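Local coordinates for catabolite control protein A (Lactococcus lactis, PDB 2O20) that probably regulates transcription globally in carbon catabolite repression and activation, binding DNA as a LacI-family repressor and activator, at residues Y164-I176 and E197-I211. The protein carries 1 engineered substitution. Numbering follows the deposited sequence.
Sequences YHLAAYQSTKKLI and ERMVGYQEALLEANI. With SO4 (sulfate ion), chain L.
Helices 164-176 and 197-208 run the same way at 35°; their axes approach to 7.0 Å, and Tyr169 CA and Gly201 CA lie 4.2 Å apart. In this periplasmic-binding-protein-like domain of the LacI family they lie side by side against the parallel sheet holding strand 183-186, which connects them and on which Ala168, Ile176 and Arg198 pack. Gly201 lets the backbones touch: its CA-H points to His165 O, and Tyr169 CA lies 3.4 Å from Gly201 O in a second CA-H...O contact. With CG anti to the backbone N (chi1 173°), the His165 ring lies as a knob over Gly201 CA, a CH-pi contact, while its NE2 gives Glu204 OE1 a weak, bent bond of 3.2 Å at the ring edge. Tyr169 is a knob among Gly201, Glu204, Ala205 and Glu208, with Glu204 OE2 over one ring face. In return Ala205 CB fits among Tyr169, Thr172, Lys173 and Ile176. Ile176 ends the interface, CG2 against Ala209 CB. At the other end, Tyr164 CD1 sits over a face of the Arg198 guanidinium, whose NH1 hydrogen-bonds Asn195 OD1 and, weakly, a sulfate probably from the crystallisation liquor. Tyr169 OH, itself receiving Lys173 NZ, donates to the syn lone pair of Glu208 OE1 at 2.6 Å.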
ATOM      1  N   TYR D 164      22.957   4.671  -0.892  1.00 19.78           N
ATOM      2  CA  TYR D 164      22.244   5.809  -0.245  1.00 20.73           C
ATOM      3  C   TYR D 164      23.042   7.128  -0.242  1.00 21.46           C
ATOM      4  O   TYR D 164      22.471   8.242  -0.306  1.00 21.95           O
ATOM      5  CB  TYR D 164      21.860   5.440   1.185  1.00 20.85           C
ATOM      6  CG  TYR D 164      20.992   4.199   1.290  1.00 20.86           C
ATOM      7  CD1 TYR D 164      19.661   4.214   0.867  1.00 20.17           C
ATOM      8  CD2 TYR D 164      21.488   3.027   1.821  1.00 19.76           C
ATOM      9  CE1 TYR D 164      18.870   3.099   0.963  1.00 20.52           C
ATOM     10  CE2 TYR D 164      20.681   1.883   1.919  1.00 19.29           C
ATOM     11  CZ  TYR D 164      19.375   1.937   1.494  1.00 22.15           C
ATOM     12  OH  TYR D 164      18.558   0.818   1.580  1.00 22.16           O
ATOM     13  N   HIS D 165      24.356   7.002  -0.147  1.00 21.15           N
ATOM     14  CA  HIS D 165      25.265   8.151  -0.209  1.00 21.28           C
ATOM     15  C   HIS D 165      25.104   8.893  -1.548  1.00 20.40           C
ATOM     16  O   HIS D 165      24.807  10.088  -1.596  1.00 18.96           O
ATOM     17  CB  HIS D 165      26.696   7.658  -0.026  1.00 22.60           C
ATOM     18  CG  HIS D 165      27.730   8.717  -0.222  1.00 25.06           C
ATOM     19  ND1 HIS D 165      28.175   9.100  -1.471  1.00 32.14           N
ATOM     20  CD2 HIS D 165      28.424   9.456   0.664  1.00 29.61           C
ATOM     21  CE1 HIS D 165      29.093  10.039  -1.341  1.00 30.40           C
ATOM     22  NE2 HIS D 165      29.272  10.266  -0.055  1.00 32.02           N
ATOM     23  N   LEU D 166      25.237   8.155  -2.629  1.00 19.72           N
ATOM     24  CA  LEU D 166      25.125   8.734  -3.965  1.00 21.36           C
ATOM     25  C   LEU D 166      23.723   9.319  -4.216  1.00 19.95           C
ATOM     26  O   LEU D 166      23.602  10.425  -4.764  1.00 20.95           O
ATOM     27  CB  LEU D 166      25.526   7.686  -5.033  1.00 20.63           C
ATOM     28  CG  LEU D 166      25.434   8.085  -6.503  1.00 21.60           C
ATOM     29  CD1 LEU D 166      26.416   9.211  -6.799  1.00 23.59           C
ATOM     30  CD2 LEU D 166      25.700   6.872  -7.375  1.00 22.95           C
ATOM     31  N   ALA D 167      22.673   8.589  -3.849  1.00 20.52           N
ATOM     32  CA  ALA D 167      21.299   9.102  -3.982  1.00 19.84           C
ATOM     33  C   ALA D 167      21.077  10.410  -3.205  1.00 19.30           C
ATOM     34  O   ALA D 167      20.468  11.340  -3.717  1.00 19.19           O
ATOM     35  CB  ALA D 167      20.282   8.028  -3.558  1.00 19.03           C
ATOM     36  N   ALA D 168      21.578  10.473  -1.976  1.00 18.95           N
ATOM     37  CA  ALA D 168      21.462  11.678  -1.135  1.00 19.55           C
ATOM     38  C   ALA D 168      22.308  12.845  -1.707  1.00 18.83           C
ATOM     39  O   ALA D 168      21.865  13.992  -1.687  1.00 19.75           O
ATOM     40  CB  ALA D 168      21.853  11.365   0.317  1.00 18.53           C
ATOM     41  N   TYR D 169      23.496  12.550  -2.241  1.00 19.47           N
ATOM     42  CA  TYR D 169      24.324  13.544  -2.939  1.00 18.55           C
ATOM     43  C   TYR D 169      23.619  14.109  -4.181  1.00 18.06           C
ATOM     44  O   TYR D 169      23.509  15.320  -4.302  1.00 17.84           O
ATOM     45  CB  TYR D 169      25.700  12.947  -3.329  1.00 19.69           C
ATOM     46  CG  TYR D 169      26.561  13.871  -4.167  1.00 20.09           C
ATOM     47  CD1 TYR D 169      27.319  14.886  -3.574  1.00 18.74           C
ATOM     48  CD2 TYR D 169      26.616  13.729  -5.557  1.00 21.61           C
ATOM     49  CE1 TYR D 169      28.117  15.732  -4.346  1.00 22.14           C
ATOM     50  CE2 TYR D 169      27.415  14.545  -6.340  1.00 23.57           C
ATOM     51  CZ  TYR D 169      28.157  15.561  -5.731  1.00 22.56           C
ATOM     52  OH  TYR D 169      28.941  16.377  -6.513  1.00 23.00           O
ATOM     53  N   GLN D 170      23.121  13.238  -5.068  1.00 17.47           N
ATOM     54  CA  GLN D 170      22.446  13.669  -6.313  1.00 18.09           C
ATOM     55  C   GLN D 170      21.144  14.456  -6.003  1.00 18.09           C
ATOM     56  O   GLN D 170      20.844  15.441  -6.657  1.00 17.88           O
ATOM     57  CB  GLN D 170      22.101  12.475  -7.197  1.00 18.87           C
ATOM     58  CG  GLN D 170      23.299  11.804  -7.861  1.00 19.92           C
ATOM     59  CD  GLN D 170      22.971  10.420  -8.378  1.00 24.54           C
ATOM     60  OE1 GLN D 170      21.905   9.875  -8.092  1.00 24.42           O
ATOM     61  NE2 GLN D 170      23.906   9.834  -9.134  1.00 26.16           N
ATOM     62  N   SER D 171      20.390  14.017  -4.991  1.00 18.11           N
ATOM     63  CA  SER D 171      19.167  14.702  -4.581  1.00 18.11           C
ATOM     64  C   SER D 171      19.448  16.132  -4.079  1.00 17.87           C
ATOM     65  O   SER D 171      18.769  17.119  -4.474  1.00 18.14           O
ATOM     66  CB  SER D 171      18.446  13.888  -3.474  1.00 18.16           C
ATOM     67  OG  SER D 171      18.023  12.650  -3.966  1.00 21.08           O
ATOM     68  N   THR D 172      20.422  16.244  -3.181  1.00 18.22           N
ATOM     69  CA  THR D 172      20.806  17.544  -2.616  1.00 18.67           C
ATOM     70  C   THR D 172      21.330  18.478  -3.726  1.00 19.21           C
ATOM     71  O   THR D 172      20.914  19.624  -3.805  1.00 17.71           O
ATOM     72  CB  THR D 172      21.834  17.370  -1.484  1.00 18.64           C
ATOM     73  OG1 THR D 172      21.315  16.439  -0.517  1.00 17.89           O
ATOM     74  CG2 THR D 172      22.194  18.723  -0.824  1.00 19.46           C
ATOM     75  N   LYS D 173      22.202  17.966  -4.607  1.00 19.94           N
ATOM     76  CA  LYS D 173      22.728  18.754  -5.723  1.00 20.75           C
ATOM     77  C   LYS D 173      21.652  19.262  -6.680  1.00 19.92           C
ATOM     78  O   LYS D 173      21.735  20.366  -7.185  1.00 20.74           O
ATOM     79  CB  LYS D 173      23.771  17.916  -6.506  1.00 21.37           C
ATOM     80  CG  LYS D 173      24.648  18.694  -7.431  1.00 23.55           C
ATOM     81  CD  LYS D 173      25.716  17.769  -8.081  1.00 24.35           C
ATOM     82  CE  LYS D 173      26.741  18.555  -8.854  1.00 27.75           C
ATOM     83  NZ  LYS D 173      27.835  17.645  -9.287  1.00 33.63           N
ATOM     84  N   LYS D 174      20.622  18.457  -6.925  1.00 20.80           N
ATOM     85  CA  LYS D 174      19.508  18.881  -7.744  1.00 20.50           C
ATOM     86  C   LYS D 174      18.805  20.121  -7.160  1.00 19.86           C
ATOM     87  O   LYS D 174      18.418  21.031  -7.890  1.00 20.41           O
ATOM     88  CB  LYS D 174      18.517  17.719  -7.885  1.00 20.93           C
ATOM     89  CG  LYS D 174      17.340  18.015  -8.766  1.00 22.57           C
ATOM     90  CD  LYS D 174      16.589  16.748  -9.147  1.00 23.44           C
ATOM     91  CE  LYS D 174      15.288  17.079  -9.787  1.00 24.09           C
ATOM     92  NZ  LYS D 174      15.479  17.634 -11.151  1.00 24.63           N
ATOM     93  N   LEU D 175      18.643  20.156  -5.846  1.00 19.78           N
ATOM     94  CA  LEU D 175      17.996  21.303  -5.186  1.00 19.34           C
ATOM     95  C   LEU D 175      18.961  22.517  -5.155  1.00 20.41           C
ATOM     96  O   LEU D 175      18.538  23.675  -5.256  1.00 21.54           O
ATOM     97  CB  LEU D 175      17.562  20.927  -3.771  1.00 19.48           C
ATOM     98  CG  LEU D 175      16.477  19.843  -3.699  1.00 18.96           C
ATOM     99  CD1 LEU D 175      16.263  19.335  -2.287  1.00 19.15           C
ATOM    100  CD2 LEU D 175      15.177  20.341  -4.292  1.00 20.39           C
ATOM    101  N   ILE D 176      20.247  22.249  -5.005  1.00 21.07           N
ATOM    102  CA  ILE D 176      21.269  23.321  -5.104  1.00 21.26           C
ATOM    103  C   ILE D 176      21.192  23.955  -6.487  1.00 21.41           C
ATOM    104  O   ILE D 176      21.191  25.168  -6.622  1.00 20.40           O
ATOM    105  CB  ILE D 176      22.690  22.782  -4.823  1.00 21.79           C
ATOM    106  CG1 ILE D 176      22.821  22.500  -3.328  1.00 21.52           C
ATOM    107  CG2 ILE D 176      23.803  23.810  -5.253  1.00 22.90           C
ATOM    108  CD1 ILE D 176      23.973  21.673  -2.961  1.00 20.00           C
ATOM    109  N   GLU D 197      25.145   7.276   5.886  1.00 25.70           N
ATOM    110  CA  GLU D 197      25.534   7.366   4.463  1.00 25.47           C
ATOM    111  C   GLU D 197      24.780   8.496   3.735  1.00 24.05           C
ATOM    112  O   GLU D 197      25.379   9.236   2.961  1.00 22.69           O
ATOM    113  CB  GLU D 197      25.323   6.023   3.744  0.50 25.99           C
ATOM    114  CG  GLU D 197      26.104   4.839   4.349  0.50 27.57           C
ATOM    115  CD  GLU D 197      27.524   4.683   3.828  0.50 28.81           C
ATOM    116  OE1 GLU D 197      27.972   5.488   2.979  0.50 31.24           O
ATOM    117  OE2 GLU D 197      28.201   3.730   4.277  0.50 31.80           O
ATOM    118  N   ARG D 198      23.466   8.624   3.989  1.00 23.26           N
ATOM    119  CA  ARG D 198      22.684   9.742   3.468  1.00 22.80           C
ATOM    120  C   ARG D 198      23.269  11.075   3.944  1.00 23.08           C
ATOM    121  O   ARG D 198      23.426  12.015   3.158  1.00 23.14           O
ATOM    122  CB  ARG D 198      21.207   9.628   3.903  1.00 22.08           C
ATOM    123  CG  ARG D 198      20.472   8.497   3.202  1.00 21.41           C
ATOM    124  CD  ARG D 198      19.061   8.400   3.758  1.00 23.72           C
ATOM    125  NE  ARG D 198      18.234   7.462   3.012  1.00 24.37           N
ATOM    126  CZ  ARG D 198      17.831   6.271   3.448  1.00 26.06           C
ATOM    127  NH1 ARG D 198      18.207   5.793   4.619  1.00 28.25           N
ATOM    128  NH2 ARG D 198      17.047   5.531   2.690  1.00 27.32           N
ATOM    129  N   MET D 199      23.596  11.153   5.228  1.00 23.80           N
ATOM    130  CA  MET D 199      24.245  12.360   5.793  1.00 24.62           C
ATOM    131  C   MET D 199      25.558  12.744   5.103  1.00 24.00           C
ATOM    132  O   MET D 199      25.778  13.924   4.821  1.00 23.80           O
ATOM    133  CB  MET D 199      24.511  12.200   7.288  1.00 24.62           C
ATOM    134  CG  MET D 199      25.052  13.449   7.914  1.00 26.69           C
ATOM    135  SD  MET D 199      23.806  14.744   8.097  1.00 30.43           S
ATOM    136  CE  MET D 199      23.428  14.520   9.842  1.00 31.79           C
ATOM    137  N   VAL D 200      26.411  11.759   4.807  1.00 24.28           N
ATOM    138  CA  VAL D 200      27.676  12.050   4.159  1.00 24.21           C
ATOM    139  C   VAL D 200      27.397  12.621   2.775  1.00 22.67           C
ATOM    140  O   VAL D 200      27.985  13.611   2.401  1.00 22.48           O
ATOM    141  CB  VAL D 200      28.598  10.818   4.107  1.00 24.95           C
ATOM    142  CG1 VAL D 200      29.893  11.102   3.306  1.00 26.29           C
ATOM    143  CG2 VAL D 200      28.947  10.355   5.528  1.00 27.23           C
ATOM    144  N   GLY D 201      26.471  12.022   2.036  1.00 21.26           N
ATOM    145  CA  GLY D 201      26.185  12.474   0.674  1.00 20.95           C
ATOM    146  C   GLY D 201      25.596  13.885   0.644  1.00 20.46           C
ATOM    147  O   GLY D 201      25.997  14.728  -0.164  1.00 18.93           O
ATOM    148  N   TYR D 202      24.657  14.140   1.552  1.00 20.08           N
ATOM    149  CA  TYR D 202      24.063  15.475   1.751  1.00 19.56           C
ATOM    150  C   TYR D 202      25.110  16.570   2.044  1.00 20.05           C
ATOM    151  O   TYR D 202      25.107  17.637   1.423  1.00 18.52           O
ATOM    152  CB  TYR D 202      23.028  15.361   2.890  1.00 19.85           C
ATOM    153  CG  TYR D 202      22.422  16.634   3.471  1.00 18.83           C
ATOM    154  CD1 TYR D 202      21.534  17.429   2.737  1.00 19.54           C
ATOM    155  CD2 TYR D 202      22.691  16.997   4.783  1.00 21.47           C
ATOM    156  CE1 TYR D 202      20.944  18.578   3.299  1.00 19.71           C
ATOM    157  CE2 TYR D 202      22.082  18.119   5.371  1.00 20.76           C
ATOM    158  CZ  TYR D 202      21.234  18.910   4.616  1.00 20.42           C
ATOM    159  OH  TYR D 202      20.692  20.016   5.208  1.00 20.98           O
ATOM    160  N   GLN D 203      25.976  16.286   3.000  1.00 19.98           N
ATOM    161  CA  GLN D 203      27.046  17.194   3.390  1.00 21.82           C
ATOM    162  C   GLN D 203      28.080  17.462   2.300  1.00 21.70           C
ATOM    163  O   GLN D 203      28.554  18.600   2.163  1.00 21.62           O
ATOM    164  CB  GLN D 203      27.748  16.665   4.640  1.00 21.86           C
ATOM    165  CG  GLN D 203      26.918  16.823   5.923  1.00 25.52           C
ATOM    166  CD  GLN D 203      27.467  15.962   7.048  1.00 28.47           C
ATOM    167  OE1 GLN D 203      28.270  15.042   6.810  1.00 29.45           O
ATOM    168  NE2 GLN D 203      27.049  16.242   8.263  1.00 28.26           N
ATOM    169  N   GLU D 204      28.426  16.417   1.556  1.00 22.93           N
ATOM    170  CA  GLU D 204      29.289  16.506   0.380  1.00 24.11           C
ATOM    171  C   GLU D 204      28.729  17.490  -0.660  1.00 22.98           C
ATOM    172  O   GLU D 204      29.453  18.337  -1.170  1.00 22.73           O
ATOM    173  CB  GLU D 204      29.393  15.109  -0.216  1.00 25.24           C
ATOM    174  CG  GLU D 204      30.331  14.919  -1.392  1.00 27.13           C
ATOM    175  CD  GLU D 204      30.439  13.452  -1.785  1.00 28.86           C
ATOM    176  OE1 GLU D 204      31.065  12.675  -1.011  1.00 34.73           O
ATOM    177  OE2 GLU D 204      29.898  13.067  -2.853  1.00 36.62           O
ATOM    178  N   ALA D 205      27.431  17.391  -0.955  1.00 21.74           N
ATOM    179  CA  ALA D 205      26.786  18.326  -1.884  1.00 20.90           C
ATOM    180  C   ALA D 205      26.840  19.781  -1.377  1.00 20.68           C
ATOM    181  O   ALA D 205      27.191  20.689  -2.139  1.00 21.63           O
ATOM    182  CB  ALA D 205      25.350  17.891  -2.180  1.00 22.06           C
ATOM    183  N   LEU D 206      26.518  20.007  -0.104  1.00 20.61           N
ATOM    184  CA  LEU D 206      26.537  21.368   0.478  1.00 21.02           C
ATOM    185  C   LEU D 206      27.947  21.993   0.402  1.00 22.24           C
ATOM    186  O   LEU D 206      28.105  23.130  -0.019  1.00 21.11           O
ATOM    187  CB  LEU D 206      26.071  21.364   1.938  1.00 21.05           C
ATOM    188  CG  LEU D 206      24.616  20.909   2.199  1.00 21.69           C
ATOM    189  CD1 LEU D 206      24.248  21.083   3.661  1.00 24.02           C
ATOM    190  CD2 LEU D 206      23.613  21.667   1.328  1.00 21.37           C
ATOM    191  N   LEU D 207      28.929  21.241   0.869  1.00 22.86           N
ATOM    192  CA  LEU D 207      30.357  21.616   0.799  1.00 24.74           C
ATOM    193  C   LEU D 207      30.858  22.082  -0.573  1.00 24.10           C
ATOM    194  O   LEU D 207      31.603  23.069  -0.684  1.00 24.47           O
ATOM    195  CB  LEU D 207      31.179  20.413   1.198  1.00 25.74           C
ATOM    196  CG  LEU D 207      31.676  20.368   2.628  1.00 29.37           C
ATOM    197  CD1 LEU D 207      32.006  18.930   3.051  1.00 32.03           C
ATOM    198  CD2 LEU D 207      32.919  21.193   2.665  1.00 32.16           C
ATOM    199  N   GLU D 208      30.479  21.354  -1.611  1.00 24.21           N
ATOM    200  CA  GLU D 208      30.918  21.681  -2.964  1.00 24.46           C
ATOM    201  C   GLU D 208      30.276  22.957  -3.490  1.00 25.36           C
ATOM    202  O   GLU D 208      30.854  23.620  -4.354  1.00 25.63           O
ATOM    203  CB  GLU D 208      30.654  20.533  -3.915  1.00 23.99           C
ATOM    204  CG  GLU D 208      31.530  19.306  -3.692  1.00 24.42           C
ATOM    205  CD  GLU D 208      31.072  18.137  -4.559  1.00 27.57           C
ATOM    206  OE1 GLU D 208      30.114  18.348  -5.331  1.00 31.72           O
ATOM    207  OE2 GLU D 208      31.637  17.027  -4.454  1.00 26.78           O
ATOM    208  N   ALA D 209      29.108  23.314  -2.943  1.00 25.19           N
ATOM    209  CA  ALA D 209      28.422  24.563  -3.261  1.00 25.86           C
ATOM    210  C   ALA D 209      28.716  25.712  -2.279  1.00 25.72           C
ATOM    211  O   ALA D 209      28.062  26.736  -2.347  1.00 26.65           O
ATOM    212  CB  ALA D 209      26.886  24.303  -3.320  1.00 25.79           C
ATOM    213  N   ASN D 210      29.664  25.529  -1.357  1.00 26.24           N
ATOM    214  CA  ASN D 210      29.999  26.529  -0.326  1.00 26.58           C
ATOM    215  C   ASN D 210      28.780  26.898   0.555  1.00 26.66           C
ATOM    216  O   ASN D 210      28.587  28.049   0.951  1.00 26.63           O
ATOM    217  CB  ASN D 210      30.668  27.777  -0.935  0.50 26.67           C
ATOM    218  CG  ASN D 210      32.019  27.472  -1.559  0.50 26.79           C
ATOM    219  OD1 ASN D 210      32.154  26.544  -2.347  0.50 25.82           O
ATOM    220  ND2 ASN D 210      33.024  28.273  -1.221  0.50 29.27           N
ATOM    221  N   ILE D 211      27.969  25.892   0.884  1.00 25.42           N
ATOM    222  CA  ILE D 211      26.871  26.066   1.836  1.00 25.42           C
ATOM    223  C   ILE D 211      27.264  25.453   3.171  1.00 25.33           C
ATOM    224  O   ILE D 211      27.646  24.309   3.217  1.00 27.05           O
ATOM    225  CB  ILE D 211      25.581  25.382   1.346  1.00 25.07           C
ATOM    226  CG1 ILE D 211      25.119  26.019   0.034  1.00 24.82           C
ATOM    227  CG2 ILE D 211      24.489  25.451   2.455  1.00 24.40           C
ATOM    228  CD1 ILE D 211      24.243  25.159  -0.768  1.00 26.71           C
TER
HETATM  229  S   SO4 L2003      15.619   3.883   7.780  1.00 57.08           S
HETATM  230  O1  SO4 L2003      16.625   3.234   8.630  1.00 57.76           O
HETATM  231  O2  SO4 L2003      15.355   5.226   8.301  1.00 56.92           O
HETATM  232  O3  SO4 L2003      16.121   3.961   6.407  1.00 55.82           O
HETATM  233  O4  SO4 L2003      14.387   3.092   7.822  1.00 56.81           O
HETATM  234  O   HOH W   1      26.011   4.394   0.363  1.00 33.26           O